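Local coordinates for protein DNA-(apurinic or apyrimidinic site) lyase (Xenopus laevis, PDB 6WCD) that cleaves DNA beside abasic sites as a weak endonuclease in base excision repair and resects strand breaks as a 3'-5' exonuclease, at residues T102-E107 / F160-Q165; G84-F89 / E108-L113; S24-I29 / F71-T76; G51-F56 / N315-L320. One frame throughout, in Å; residues are numbered along the deposited sequence. Where two conformers were deposited one is given.

In the fold
All four contacts belong to the catalytic domain, a two-sheet fold of the DNase I-like class. Contacts 3 and 4 both reach the six-stranded sheet, with centres about 12 Å apart, and involve neighbouring strands, 68-72 in contact 3 and 53-57 in contact 4. Contacts 1 and 2, with centres about 9 Å apart, touch through Phe105 on Leu110 of helix 107-114 and Leu85 on Leu163 of helix 152-173; they sit on the far side of the chain's centre from contact 3, their centres about 31 and 28 Å from its own. Along the chain contact 3 closes before contacts 1 and 2 open, while contact 4 encloses both of these, tying residues after the last strand back to an early edge strand.

Contact 1: residues T102-E107 / F160-Q165; sequences TEQFLE and FYHLLQ
Where the loop before helix 107-114 folds against helix 152-173 on the outside of the nuclease domain, Gln104 meets His162, and Phe105 meets His162 and Leu163. A type I turn from Thr102 to Phe105, closed by Phe105 N to Thr102 O, presents both loop side chains to the helix. His162 donates from NE2 to Gln104 OE1 over 2.6 Å in a nearly straight bond (165° at the hydrogen). The oxygen lies close to the imidazole plane, although the amide and ring planes are 40° apart. A glutamine suits this exposed place, its amide oxygen taking the imidazole N-H. With CG anti to the backbone N (chi1 -176°), the imidazole reaches out from the helix to the loop. Next to this bond the Phe105 and His162 rings meet rim to rim, Phe105 CZ standing 3.3 Å from His162 CD2. The same CZ lies 4.1 Å from Leu163 CB, and Leu163 CD1 sits over one face of the phenyl ring while also touching Thr102 CG2 at 4.1 Å. Leu110 and Leu113 extend this apolar patch. One aromatic residue thus packs the loop on a helix that flanks strand 133-142 of the DNase I-like domain.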
loop_
_atom_site.group_PDB
_atom_site.type_symbol
_atom_site.label_atom_id
_atom_site.label_comp_id
_atom_site.label_asym_id
_atom_site.label_seq_id
_atom_site.Cartn_x
_atom_site.Cartn_y
_atom_site.Cartn_z
ATOM N N THR A 102 -10.622 -0.187 18.941
ATOM C CA THR A 102 -9.493 -1.103 19.115
ATOM C C THR A 102 -9.456 -1.671 20.528
ATOM O O THR A 102 -8.389 -2.013 21.036
ATOM C CB THR A 102 -8.156 -0.449 18.735
ATOM O OG1 THR A 102 -7.969 0.743 19.506
ATOM C CG2 THR A 102 -8.131 -0.093 17.268
ATOM N N GLU A 103 -10.628 -1.805 21.170
ATOM C CA GLU A 103 -10.726 -2.347 22.521
ATOM C C GLU A 103 -10.021 -3.687 22.677
ATOM O O GLU A 103 -9.521 -4.002 23.753
ATOM C CB GLU A 103 -12.212 -2.500 22.887
ATOM C CG GLU A 103 -12.526 -2.517 24.365
ATOM C CD GLU A 103 -14.010 -2.295 24.616
ATOM O OE1 GLU A 103 -14.809 -2.535 23.682
ATOM O OE2 GLU A 103 -14.376 -1.866 25.733
ATOM N N GLN A 104 -9.991 -4.478 21.620
ATOM C CA GLN A 104 -9.376 -5.805 21.681
ATOM C C GLN A 104 -7.859 -5.764 21.656
ATOM O O GLN A 104 -7.236 -6.809 21.826
ATOM C CB GLN A 104 -9.809 -6.659 20.486
ATOM C CG GLN A 104 -11.284 -6.906 20.348
ATOM C CD GLN A 104 -11.703 -6.981 18.888
ATOM O OE1 GLN A 104 -11.025 -6.449 18.006
ATOM N NE2 GLN A 104 -12.821 -7.647 18.627
ATOM N N PHE A 105 -7.248 -4.607 21.433
ATOM C CA PHE A 105 -5.793 -4.466 21.399
ATOM C C PHE A 105 -5.244 -3.658 22.589
ATOM O O PHE A 105 -5.606 -2.482 22.767
ATOM C CB PHE A 105 -5.364 -3.713 20.122
ATOM C CG PHE A 105 -5.807 -4.326 18.820
ATOM C CD1 PHE A 105 -7.049 -4.100 18.303
ATOM C CD2 PHE A 105 -4.883 -5.042 18.033
ATOM C CE1 PHE A 105 -7.418 -4.624 17.047
ATOM C CE2 PHE A 105 -5.253 -5.584 16.840
ATOM C CZ PHE A 105 -6.489 -5.372 16.330
ATOM N N LEU A 106 -4.267 -4.217 23.313
ATOM C CA LEU A 106 -3.487 -3.402 24.247
ATOM C C LEU A 106 -2.780 -2.282 23.499
ATOM O O LEU A 106 -2.378 -2.450 22.358
ATOM C CB LEU A 106 -2.403 -4.246 24.952
ATOM C CG LEU A 106 -2.640 -5.473 25.827
ATOM C CD1 LEU A 106 -1.308 -6.176 26.173
ATOM C CD2 LEU A 106 -3.306 -5.099 27.095
ATOM N N GLU A 107 -2.560 -1.138 24.161
ATOM C CA GLU A 107 -1.753 -0.085 23.554
ATOM C C GLU A 107 -0.377 -0.582 23.173
ATOM O O GLU A 107 0.163 -0.192 22.128
ATOM C CB GLU A 107 -1.538 1.088 24.503
ATOM C CG GLU A 107 -2.714 1.572 25.202
ATOM C CD GLU A 107 -2.294 2.459 26.315
ATOM O OE1 GLU A 107 -1.375 3.307 26.142
ATOM O OE2 GLU A 107 -2.859 2.249 27.376
ATOM N N PHE A 160 -2.312 -7.770 12.532
ATOM C CA PHE A 160 -2.152 -6.653 11.608
ATOM C C PHE A 160 -3.316 -6.566 10.639
ATOM O O PHE A 160 -3.846 -5.496 10.408
ATOM C CB PHE A 160 -0.826 -6.793 10.872
ATOM C CG PHE A 160 -0.454 -5.616 10.043
ATOM C CD1 PHE A 160 -0.837 -5.514 8.717
ATOM C CD2 PHE A 160 0.300 -4.592 10.580
ATOM C CE1 PHE A 160 -0.473 -4.385 7.950
ATOM C CE2 PHE A 160 0.656 -3.468 9.820
ATOM C CZ PHE A 160 0.269 -3.386 8.517
ATOM N N TYR A 161 -3.732 -7.714 10.086
ATOM C CA TYR A 161 -4.905 -7.744 9.239
ATOM C C TYR A 161 -6.146 -7.233 9.968
ATOM O O TYR A 161 -6.921 -6.465 9.384
ATOM C CB TYR A 161 -5.164 -9.161 8.787
ATOM C CG TYR A 161 -4.265 -9.732 7.715
ATOM C CD1 TYR A 161 -3.605 -8.949 6.811
ATOM C CD2 TYR A 161 -4.190 -11.104 7.558
ATOM C CE1 TYR A 161 -2.839 -9.534 5.783
ATOM C CE2 TYR A 161 -3.436 -11.688 6.520
ATOM C CZ TYR A 161 -2.781 -10.876 5.638
ATOM O OH TYR A 161 -2.053 -11.497 4.582
ATOM N N HIS A 162 -6.316 -7.625 11.233
ATOM C CA HIS A 162 -7.505 -7.178 11.956
ATOM C C HIS A 162 -7.436 -5.680 12.205
ATOM O O HIS A 162 -8.443 -4.972 12.041
ATOM C CB HIS A 162 -7.599 -7.955 13.269
ATOM C CG HIS A 162 -8.828 -7.670 14.066
ATOM N ND1 HIS A 162 -10.097 -7.766 13.545
ATOM C CD2 HIS A 162 -8.981 -7.350 15.375
ATOM C CE1 HIS A 162 -10.982 -7.479 14.488
ATOM N NE2 HIS A 162 -10.329 -7.221 15.606
ATOM N N LEU A 163 -6.265 -5.166 12.524
ATOM C CA LEU A 163 -6.130 -3.711 12.676
ATOM C C LEU A 163 -6.379 -2.964 11.363
ATOM O O LEU A 163 -7.017 -1.892 11.350
ATOM C CB LEU A 163 -4.735 -3.379 13.229
ATOM C CG LEU A 163 -4.415 -1.893 13.502
ATOM C CD1 LEU A 163 -5.365 -1.418 14.565
ATOM C CD2 LEU A 163 -2.947 -1.785 13.954
ATOM N N LEU A 164 -5.845 -3.459 10.265
ATOM C CA LEU A 164 -6.071 -2.857 8.956
ATOM C C LEU A 164 -7.547 -2.805 8.628
ATOM O O LEU A 164 -8.047 -1.757 8.202
ATOM C CB LEU A 164 -5.308 -3.668 7.916
ATOM C CG LEU A 164 -5.588 -3.317 6.452
ATOM C CD1 LEU A 164 -5.220 -1.868 6.151
ATOM C CD2 LEU A 164 -4.766 -4.274 5.583
ATOM N N GLN A 165 -8.272 -3.906 8.839
ATOM C CA GLN A 165 -9.716 -3.895 8.600
ATOM C C GLN A 165 -10.410 -2.873 9.470
ATOM O O GLN A 165 -11.288 -2.109 8.994
ATOM C CB GLN A 165 -10.291 -5.295 8.801
ATOM C CG GLN A 165 -11.762 -5.352 8.626
ATOM C CD GLN A 165 -12.281 -6.742 8.530
ATOM O OE1 GLN A 165 -11.598 -7.704 8.864
ATOM N NE2 GLN A 165 -13.548 -6.864 8.113
#

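Contact 2: residues G84-F89 / E108-L113; sequences GLSGVF and EELQSL
The irregular segment 84-89 bends past one side of helix 107-114, with Ser86 CA 6.2 Å from Leu110 CA and Val88 CA 6.3 Å from Gln111 CA. Gly84 and Gly87 take positive phi; Gly87 (phi 95°) adopts backbone angles that glycine tolerates well, which suits the bend that brings Ser86 and Val88 both round to the helix. No hydrogen bond joins the segments, and side-chain packing carries the contact. Ser86 CB rests against the leucine side chain, 3.8 Å from Leu110 CD2, while Ser86 OG is bonded to Asp114 just beyond the segment and also receives a weak bond from Val88 N. Small size and a hydroxyl therefore both serve here. Val88 lays its two methyls on the helix: CG1 meets Leu110 CB at 4.1 Å, and CG2 touches Gln111 CA at 4.0 Å. The Phe89 ring, poorly ordered, crosses the Gln111 side chain at about a right angle, with CZ 3.7 Å from Gln111 NE2 and the ring and amide planes 86° apart. In Gln111 the first torsion swings CG to the ring, and a bend at chi2 (145°) leaves the amide beside it as well. Buried Leu110 faces inward to Phe105, whereas Gln111 is exposed, as expected on an amphipathic helix. Residues 84-89 belong to the inferred Claspin-like CKB motif, a loop, partly at the surface, lying on a short helix.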
loop_
_atom_site.group_PDB
_atom_site.type_symbol
_atom_site.label_atom_id
_atom_site.label_comp_id
_atom_site.label_asym_id
_atom_site.label_seq_id
_atom_site.Cartn_x
_atom_site.Cartn_y
_atom_site.Cartn_z
ATOM N N GLY A 84 1.093 4.678 10.030
ATOM C CA GLY A 84 0.584 3.623 10.857
ATOM C C GLY A 84 -0.913 3.483 10.708
ATOM O O GLY A 84 -1.577 4.281 10.064
ATOM N N LEU A 85 -1.440 2.452 11.344
ATOM C CA LEU A 85 -2.875 2.159 11.353
ATOM C C LEU A 85 -3.582 2.494 12.641
ATOM O O LEU A 85 -4.833 2.541 12.635
ATOM C CB LEU A 85 -3.113 0.667 11.073
ATOM C CG LEU A 85 -2.636 0.185 9.717
ATOM C CD1 LEU A 85 -2.687 -1.319 9.637
ATOM C CD2 LEU A 85 -3.412 0.797 8.596
ATOM N N SER A 86 -2.868 2.737 13.729
ATOM C CA SER A 86 -3.494 2.872 15.034
ATOM C C SER A 86 -3.468 4.272 15.619
ATOM O O SER A 86 -4.163 4.501 16.617
ATOM C CB SER A 86 -2.841 1.952 16.053
ATOM O OG SER A 86 -1.599 2.472 16.471
ATOM N N GLY A 87 -2.680 5.184 15.089
ATOM C CA GLY A 87 -2.628 6.511 15.704
ATOM C C GLY A 87 -1.505 6.739 16.694
ATOM O O GLY A 87 -1.250 7.895 17.057
ATOM N N VAL A 88 -0.807 5.692 17.135
ATOM C CA VAL A 88 0.174 5.889 18.195
ATOM C C VAL A 88 1.381 6.705 17.726
ATOM O O VAL A 88 2.035 7.360 18.544
ATOM C CB VAL A 88 0.586 4.526 18.795
ATOM C CG1 VAL A 88 -0.640 3.835 19.411
ATOM C CG2 VAL A 88 1.224 3.654 17.753
ATOM N N PHE A 89 1.710 6.706 16.443
ATOM C CA PHE A 89 2.827 7.505 15.948
ATOM C C PHE A 89 2.344 8.737 15.192
ATOM O O PHE A 89 2.957 9.163 14.212
ATOM C CB PHE A 89 3.753 6.661 15.075
ATOM C CG PHE A 89 4.430 5.561 15.832
ATOM C CD1 PHE A 89 5.417 5.849 16.754
ATOM C CD2 PHE A 89 4.073 4.242 15.634
ATOM C CE1 PHE A 89 6.040 4.840 17.465
ATOM C CE2 PHE A 89 4.685 3.231 16.341
ATOM C CZ PHE A 89 5.671 3.530 17.260
ATOM N N GLU A 108 0.235 -1.402 24.021
ATOM C CA GLU A 108 1.569 -1.840 23.653
ATOM C C GLU A 108 1.514 -2.726 22.417
ATOM O O GLU A 108 2.439 -2.705 21.609
ATOM C CB GLU A 108 2.249 -2.529 24.783
ATOM C CG GLU A 108 2.325 -1.566 25.911
ATOM C CD GLU A 108 3.443 -1.858 26.801
ATOM O OE1 GLU A 108 3.939 -3.005 26.735
ATOM O OE2 GLU A 108 3.828 -0.917 27.528
ATOM N N GLU A 109 0.418 -3.454 22.229
ATOM C CA GLU A 109 0.287 -4.183 20.962
ATOM C C GLU A 109 0.111 -3.231 19.783
ATOM O O GLU A 109 0.629 -3.461 18.666
ATOM C CB GLU A 109 -0.872 -5.167 21.046
ATOM C CG GLU A 109 -0.892 -6.066 19.813
ATOM C CD GLU A 109 -2.115 -6.941 19.739
ATOM O OE1 GLU A 109 -3.021 -6.848 20.591
ATOM O OE2 GLU A 109 -2.170 -7.677 18.714
ATOM N N LEU A 110 -0.677 -2.153 19.942
ATOM C CA LEU A 110 -0.774 -1.195 18.876
ATOM C C LEU A 110 0.595 -0.619 18.504
ATOM O O LEU A 110 0.895 -0.424 17.316
ATOM C CB LEU A 110 -1.729 -0.063 19.246
ATOM C CG LEU A 110 -3.191 -0.507 19.407
ATOM C CD1 LEU A 110 -4.011 0.710 19.837
ATOM C CD2 LEU A 110 -3.785 -1.127 18.137
ATOM N N GLN A 111 1.431 -0.341 19.506
ATOM C CA GLN A 111 2.746 0.190 19.178
ATOM C C GLN A 111 3.531 -0.828 18.371
ATOM O O GLN A 111 4.181 -0.495 17.378
ATOM C CB GLN A 111 3.514 0.567 20.455
ATOM C CG GLN A 111 4.863 1.205 20.168
ATOM C CD GLN A 111 5.230 2.280 21.176
ATOM O OE1 GLN A 111 4.540 2.473 22.181
ATOM N NE2 GLN A 111 6.322 2.991 20.908
ATOM N N SER A 112 3.450 -2.081 18.781
ATOM C CA SER A 112 4.191 -3.124 18.073
ATOM C C SER A 112 3.729 -3.283 16.651
ATOM O O SER A 112 4.549 -3.506 15.754
ATOM C CB SER A 112 4.038 -4.451 18.773
ATOM O OG SER A 112 4.668 -4.405 20.023
ATOM N N LEU A 113 2.410 -3.184 16.418
ATOM C CA LEU A 113 1.871 -3.342 15.078
ATOM C C LEU A 113 2.214 -2.174 14.191
ATOM O O LEU A 113 2.203 -2.319 12.966
ATOM C CB LEU A 113 0.351 -3.546 15.166
ATOM C CG LEU A 113 -0.114 -4.852 15.734
ATOM C CD1 LEU A 113 -1.558 -4.855 16.155
ATOM C CD2 LEU A 113 0.178 -5.976 14.696
#

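Contact 3: residues S24-I29 / F71-T76; sequences SLDADI and FCKSST. With BU1 (1,4-butanediol), chain D.
An antiparallel pair in the six-stranded sheet of the DNase I-like fold brings Ile29, opening strand 29-33, opposite Cys72 of strand 68-72. It is a non-hydrogen-bonded pair with CA atoms 4.7 Å apart, and Ile29 CA sends a CA-H...O contact to Phe71 O. Beyond it Asp28 O accepts from Lys73 N over 3.0 Å, nearly straight at 169°. Thr76 OG1 lies 2.9 Å from Asp28 O. The threonine's methyl, CG2, packs 3.8 Å from Asp28 CB, so a residue with both a hydroxyl and a methyl fits this buried corner. Lys73 runs extended along segment 24-29, its CE 3.3 Å from Ala27 O; the long aliphatic chain covers backbone while its amine reaches a water. Asp26 carries the opposite charge nearby, though too far for a salt bridge. Asp28 receives a bond from Lys2 N at OD1, and its carboxylate flanks a bound 1,4-butanediol, which bonds to Met1 N and Gln310. Ser75 CB lies 3.5 Å from C2 of this diol. Water 1 accepts from Lys73 NZ at 2.8 Å and donates a weak bond to Asp28 OD2 at 3.3 Å.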
loop_
_atom_site.group_PDB
_atom_site.type_symbol
_atom_site.label_atom_id
_atom_site.label_comp_id
_atom_site.label_asym_id
_atom_site.label_seq_id
_atom_site.Cartn_x
_atom_site.Cartn_y
_atom_site.Cartn_z
ATOM N N SER A 24 8.756 6.742 -14.943
ATOM C CA SER A 24 8.459 5.680 -15.893
ATOM C C SER A 24 7.151 4.973 -15.568
ATOM O O SER A 24 6.528 4.389 -16.459
ATOM C CB SER A 24 9.595 4.662 -15.933
ATOM O OG SER A 24 9.569 3.772 -14.821
ATOM N N LEU A 25 6.751 4.984 -14.309
ATOM C CA LEU A 25 5.525 4.330 -13.882
ATOM C C LEU A 25 4.297 5.140 -14.257
ATOM O O LEU A 25 3.170 4.602 -14.259
ATOM C CB LEU A 25 5.562 4.080 -12.386
ATOM C CG LEU A 25 6.602 3.097 -11.925
ATOM C CD1 LEU A 25 6.752 3.138 -10.433
ATOM C CD2 LEU A 25 6.216 1.673 -12.349
ATOM N N ASP A 26 4.469 6.429 -14.568
ATOM C CA ASP A 26 3.444 7.313 -15.152
ATOM C C ASP A 26 2.139 7.281 -14.343
ATOM O O ASP A 26 1.083 6.868 -14.843
ATOM C CB ASP A 26 3.159 6.943 -16.612
ATOM C CG ASP A 26 2.331 7.988 -17.336
ATOM O OD1 ASP A 26 2.279 9.150 -16.868
ATOM O OD2 ASP A 26 1.715 7.637 -18.354
ATOM N N ALA A 27 2.211 7.785 -13.107
ATOM C CA ALA A 27 1.060 7.801 -12.232
ATOM C C ALA A 27 1.085 9.002 -11.291
ATOM O O ALA A 27 2.146 9.566 -11.002
ATOM C CB ALA A 27 0.973 6.531 -11.378
ATOM N N ASP A 28 -0.083 9.373 -10.803
ATOM C CA ASP A 28 -0.209 10.556 -9.964
ATOM C C ASP A 28 0.069 10.272 -8.502
ATOM O O ASP A 28 0.465 11.183 -7.745
ATOM C CB ASP A 28 -1.618 11.096 -10.057
ATOM C CG ASP A 28 -2.004 11.405 -11.510
ATOM O OD1 ASP A 28 -2.802 10.663 -12.148
ATOM O OD2 ASP A 28 -1.423 12.360 -12.041
ATOM N N ILE A 29 -0.155 9.053 -8.073
ATOM C CA ILE A 29 0.159 8.553 -6.737
ATOM C C ILE A 29 0.895 7.236 -6.933
ATOM O O ILE A 29 0.365 6.333 -7.611
ATOM C CB ILE A 29 -1.101 8.355 -5.904
ATOM C CG1 ILE A 29 -1.891 9.667 -5.740
ATOM C CG2 ILE A 29 -0.745 7.780 -4.506
ATOM C CD1 ILE A 29 -3.236 9.530 -5.054
ATOM N N PHE A 71 4.360 8.503 -2.892
ATOM C CA PHE A 71 4.850 9.625 -3.669
ATOM C C PHE A 71 3.681 10.217 -4.442
ATOM O O PHE A 71 2.996 9.511 -5.168
ATOM C CB PHE A 71 5.945 9.191 -4.648
ATOM C CG PHE A 71 7.240 8.864 -4.015
ATOM C CD1 PHE A 71 7.479 7.608 -3.499
ATOM C CD2 PHE A 71 8.213 9.814 -3.970
ATOM C CE1 PHE A 71 8.784 7.335 -2.873
ATOM C CE2 PHE A 71 9.435 9.575 -3.387
ATOM C CZ PHE A 71 9.696 8.346 -2.858
ATOM N N CYS A 72 3.504 11.519 -4.315
ATOM C CA CYS A 72 2.418 12.236 -4.965
ATOM C C CYS A 72 2.956 13.298 -5.919
ATOM O O CYS A 72 3.871 14.032 -5.579
ATOM C CB CYS A 72 1.546 12.923 -3.904
ATOM S SG CYS A 72 0.840 11.811 -2.741
ATOM N N LYS A 73 2.378 13.404 -7.130
ATOM C CA LYS A 73 2.638 14.553 -7.955
ATOM C C LYS A 73 1.964 15.799 -7.366
ATOM O O LYS A 73 1.148 15.716 -6.454
ATOM C CB LYS A 73 2.165 14.289 -9.385
ATOM C CG LYS A 73 2.960 13.210 -10.088
ATOM C CD LYS A 73 2.662 13.103 -11.577
ATOM C CE LYS A 73 3.690 12.195 -12.252
ATOM N NZ LYS A 73 3.268 11.834 -13.652
ATOM N N SER A 74 2.332 16.966 -7.884
ATOM C CA SER A 74 1.717 18.222 -7.432
ATOM C C SER A 74 0.210 18.187 -7.550
ATOM O O SER A 74 -0.488 18.803 -6.729
ATOM C CB SER A 74 2.294 19.408 -8.236
ATOM O OG SER A 74 1.971 19.316 -9.609
ATOM N N SER A 75 -0.315 17.454 -8.539
ATOM C CA SER A 75 -1.756 17.317 -8.781
ATOM C C SER A 75 -2.493 16.644 -7.632
ATOM O O SER A 75 -3.720 16.866 -7.475
ATOM C CB SER A 75 -1.978 16.449 -10.037
ATOM O OG SER A 75 -1.479 15.132 -9.859
ATOM N N THR A 76 -1.807 15.857 -6.809
ATOM C CA THR A 76 -2.450 15.047 -5.797
ATOM C C THR A 76 -1.945 15.307 -4.400
ATOM O O THR A 76 -2.106 14.448 -3.538
ATOM C CB THR A 76 -2.288 13.553 -6.089
ATOM O OG1 THR A 76 -0.903 13.277 -6.310
ATOM C CG2 THR A 76 -3.058 13.196 -7.268
HETATM C C1 BU1 D . -3.909 16.095 -13.205
HETATM C C2 BU1 D . -3.649 14.742 -12.532
HETATM C C3 BU1 D . -4.415 13.604 -13.206
HETATM C C4 BU1 D . -5.786 13.472 -12.561
HETATM O O5 BU1 D . -4.942 16.794 -12.555
HETATM O O6 BU1 D . -6.715 12.729 -13.322
HETATM O O HOH W 1 0.718 10.746 -13.990
#

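Contact 4: residues G51-F56 / N315-L320; sequences GYNSYF and NKCPPL
Van der Waals contacts dominate where Tyr55, on the outermost strand 53-57, meets Cys317, Pro318 and Leu320. Pro318 crosses the tyrosine side chain at about a right angle, with CD 3.3 Å from Tyr55 OH and 3.9 Å from Tyr55 CE1. Farther back along the ring, Tyr55 CD1 lies 4.1 Å from Leu320 CB, and Leu320 CD1 reaches the carbonyl oxygen of Phe56. The sulfur of Cys317 sits 3.6 Å from Asn53 CB and also touches Tyr55 OH; a small, weakly polar side chain fits between amide and phenol. The two touching runs point almost the same way, 11° apart, so the C-terminal segment follows the edge strand of the six-stranded sheet. Tyr55, Pro318 and Leu320 all also reach Ala81 of strand 80-83, and Tyr55 and Leu320 reach Val120 of strand 119-127, which places them between the two sheets of the DNase I-like sandwich. One hydrogen bond holds the buried phenol. Tyr55 OH donates to Asn53 OD1 over 2.7 Å, with the acceptor in the ring plane and the hydroxyl tilted 18° from the amide plane. Asn53 makes this possible by placing CG between its backbone N and carbonyl carbon (chi1 51°), which turns the amide toward the phenol two residues along. A water-mediated bridge joins the backbones: water 2 accepts from Phe56 N at 2.9 Å and donates to Leu320 O at 2.7 Å.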
loop_
_atom_site.group_PDB
_atom_site.type_symbol
_atom_site.label_atom_id
_atom_site.label_comp_id
_atom_site.label_asym_id
_atom_site.label_seq_id
_atom_site.Cartn_x
_atom_site.Cartn_y
_atom_site.Cartn_z
ATOM N N GLY A 51 9.703 16.728 -8.464
ATOM C CA GLY A 51 8.402 16.490 -9.031
ATOM C C GLY A 51 7.409 15.752 -8.150
ATOM O O GLY A 51 6.257 15.542 -8.566
ATOM N N TYR A 52 7.803 15.332 -6.960
ATOM C CA TYR A 52 6.920 14.609 -6.081
ATOM C C TYR A 52 7.030 15.151 -4.672
ATOM O O TYR A 52 8.073 15.696 -4.275
ATOM C CB TYR A 52 7.257 13.119 -5.991
ATOM C CG TYR A 52 7.189 12.409 -7.332
ATOM C CD1 TYR A 52 8.282 12.449 -8.182
ATOM C CD2 TYR A 52 6.034 11.777 -7.767
ATOM C CE1 TYR A 52 8.247 11.830 -9.448
ATOM C CE2 TYR A 52 5.986 11.158 -9.060
ATOM C CZ TYR A 52 7.097 11.212 -9.856
ATOM O OH TYR A 52 6.993 10.626 -11.125
ATOM N N ASN A 53 5.944 15.006 -3.911
ATOM C CA ASN A 53 5.967 15.184 -2.469
ATOM C C ASN A 53 5.671 13.828 -1.865
ATOM O O ASN A 53 4.755 13.124 -2.322
ATOM C CB ASN A 53 5.015 16.278 -1.965
ATOM C CG ASN A 53 3.579 16.182 -2.450
ATOM O OD1 ASN A 53 2.673 15.771 -1.690
ATOM N ND2 ASN A 53 3.336 16.577 -3.682
ATOM N N SER A 54 6.474 13.415 -0.889
ATOM C CA SER A 54 6.406 12.037 -0.426
ATOM C C SER A 54 6.218 11.920 1.068
ATOM O O SER A 54 6.567 12.806 1.834
ATOM C CB SER A 54 7.649 11.264 -0.833
ATOM O OG SER A 54 8.825 11.755 -0.142
ATOM N N TYR A 55 5.698 10.752 1.447
ATOM C CA TYR A 55 5.230 10.417 2.800
ATOM C C TYR A 55 5.689 9.008 3.108
ATOM O O TYR A 55 5.236 8.057 2.487
ATOM C CB TYR A 55 3.696 10.551 2.893
ATOM C CG TYR A 55 3.264 11.909 2.379
ATOM C CD1 TYR A 55 3.209 13.011 3.242
ATOM C CD2 TYR A 55 3.076 12.129 1.005
ATOM C CE1 TYR A 55 2.968 14.296 2.773
ATOM C CE2 TYR A 55 2.849 13.397 0.523
ATOM C CZ TYR A 55 2.791 14.478 1.416
ATOM O OH TYR A 55 2.593 15.763 0.978
ATOM N N PHE A 56 6.579 8.887 4.074
ATOM C CA PHE A 56 7.208 7.609 4.424
ATOM C C PHE A 56 6.737 7.174 5.793
ATOM O O PHE A 56 6.542 8.014 6.695
ATOM C CB PHE A 56 8.742 7.707 4.473
ATOM C CG PHE A 56 9.427 7.578 3.148
ATOM C CD1 PHE A 56 9.239 8.455 2.138
ATOM C CD2 PHE A 56 10.317 6.544 2.960
ATOM C CE1 PHE A 56 9.891 8.310 0.905
ATOM C CE2 PHE A 56 10.969 6.384 1.772
ATOM C CZ PHE A 56 10.793 7.302 0.739
ATOM N N ASN A 315 -3.054 22.934 -0.775
ATOM C CA ASN A 315 -2.206 24.084 -0.994
ATOM C C ASN A 315 -0.860 23.958 -0.311
ATOM O O ASN A 315 0.049 24.727 -0.620
ATOM C CB ASN A 315 -2.875 25.364 -0.475
ATOM C CG ASN A 315 -4.322 25.485 -0.904
ATOM O OD1 ASN A 315 -5.229 25.462 -0.068
ATOM N ND2 ASN A 315 -4.547 25.623 -2.210
ATOM N N LYS A 316 -0.722 23.017 0.606
ATOM C CA LYS A 316 0.524 22.832 1.324
ATOM C C LYS A 316 0.620 21.356 1.623
ATOM O O LYS A 316 -0.375 20.700 1.876
ATOM C CB LYS A 316 0.566 23.671 2.609
ATOM C CG LYS A 316 1.813 23.553 3.460
ATOM C CD LYS A 316 2.044 24.880 4.195
ATOM C CE LYS A 316 2.611 24.692 5.589
ATOM N NZ LYS A 316 3.998 24.163 5.577
ATOM N N CYS A 317 1.850 20.840 1.603
ATOM C CA CYS A 317 2.081 19.479 2.031
ATOM C C CYS A 317 1.875 19.329 3.542
ATOM O O CYS A 317 2.348 20.173 4.320
ATOM C CB CYS A 317 3.502 19.068 1.683
ATOM S SG CYS A 317 3.890 19.053 -0.049
ATOM N N PRO A 318 1.197 18.275 3.988
ATOM C CA PRO A 318 0.981 18.081 5.408
ATOM C C PRO A 318 2.283 17.739 6.127
ATOM O O PRO A 318 3.263 17.351 5.482
ATOM C CB PRO A 318 -0.020 16.933 5.474
ATOM C CG PRO A 318 -0.071 16.303 4.132
ATOM C CD PRO A 318 0.526 17.260 3.141
ATOM N N PRO A 319 2.309 17.813 7.455
ATOM C CA PRO A 319 3.597 17.777 8.187
ATOM C C PRO A 319 4.382 16.488 8.046
ATOM O O PRO A 319 5.596 16.504 8.331
ATOM C CB PRO A 319 3.164 17.992 9.651
ATOM C CG PRO A 319 1.896 18.768 9.556
ATOM C CD PRO A 319 1.189 18.293 8.298
ATOM N N LEU A 320 3.769 15.388 7.668
ATOM C CA LEU A 320 4.471 14.124 7.509
ATOM C C LEU A 320 5.397 14.154 6.308
ATOM O O LEU A 320 6.249 13.286 6.183
ATOM C CB LEU A 320 3.494 12.963 7.349
ATOM C CG LEU A 320 4.045 11.559 7.265
ATOM C CD1 LEU A 320 4.861 11.185 8.496
ATOM C CD2 LEU A 320 2.901 10.555 7.119
HETATM O O HOH W 2 7.615 10.981 5.833
#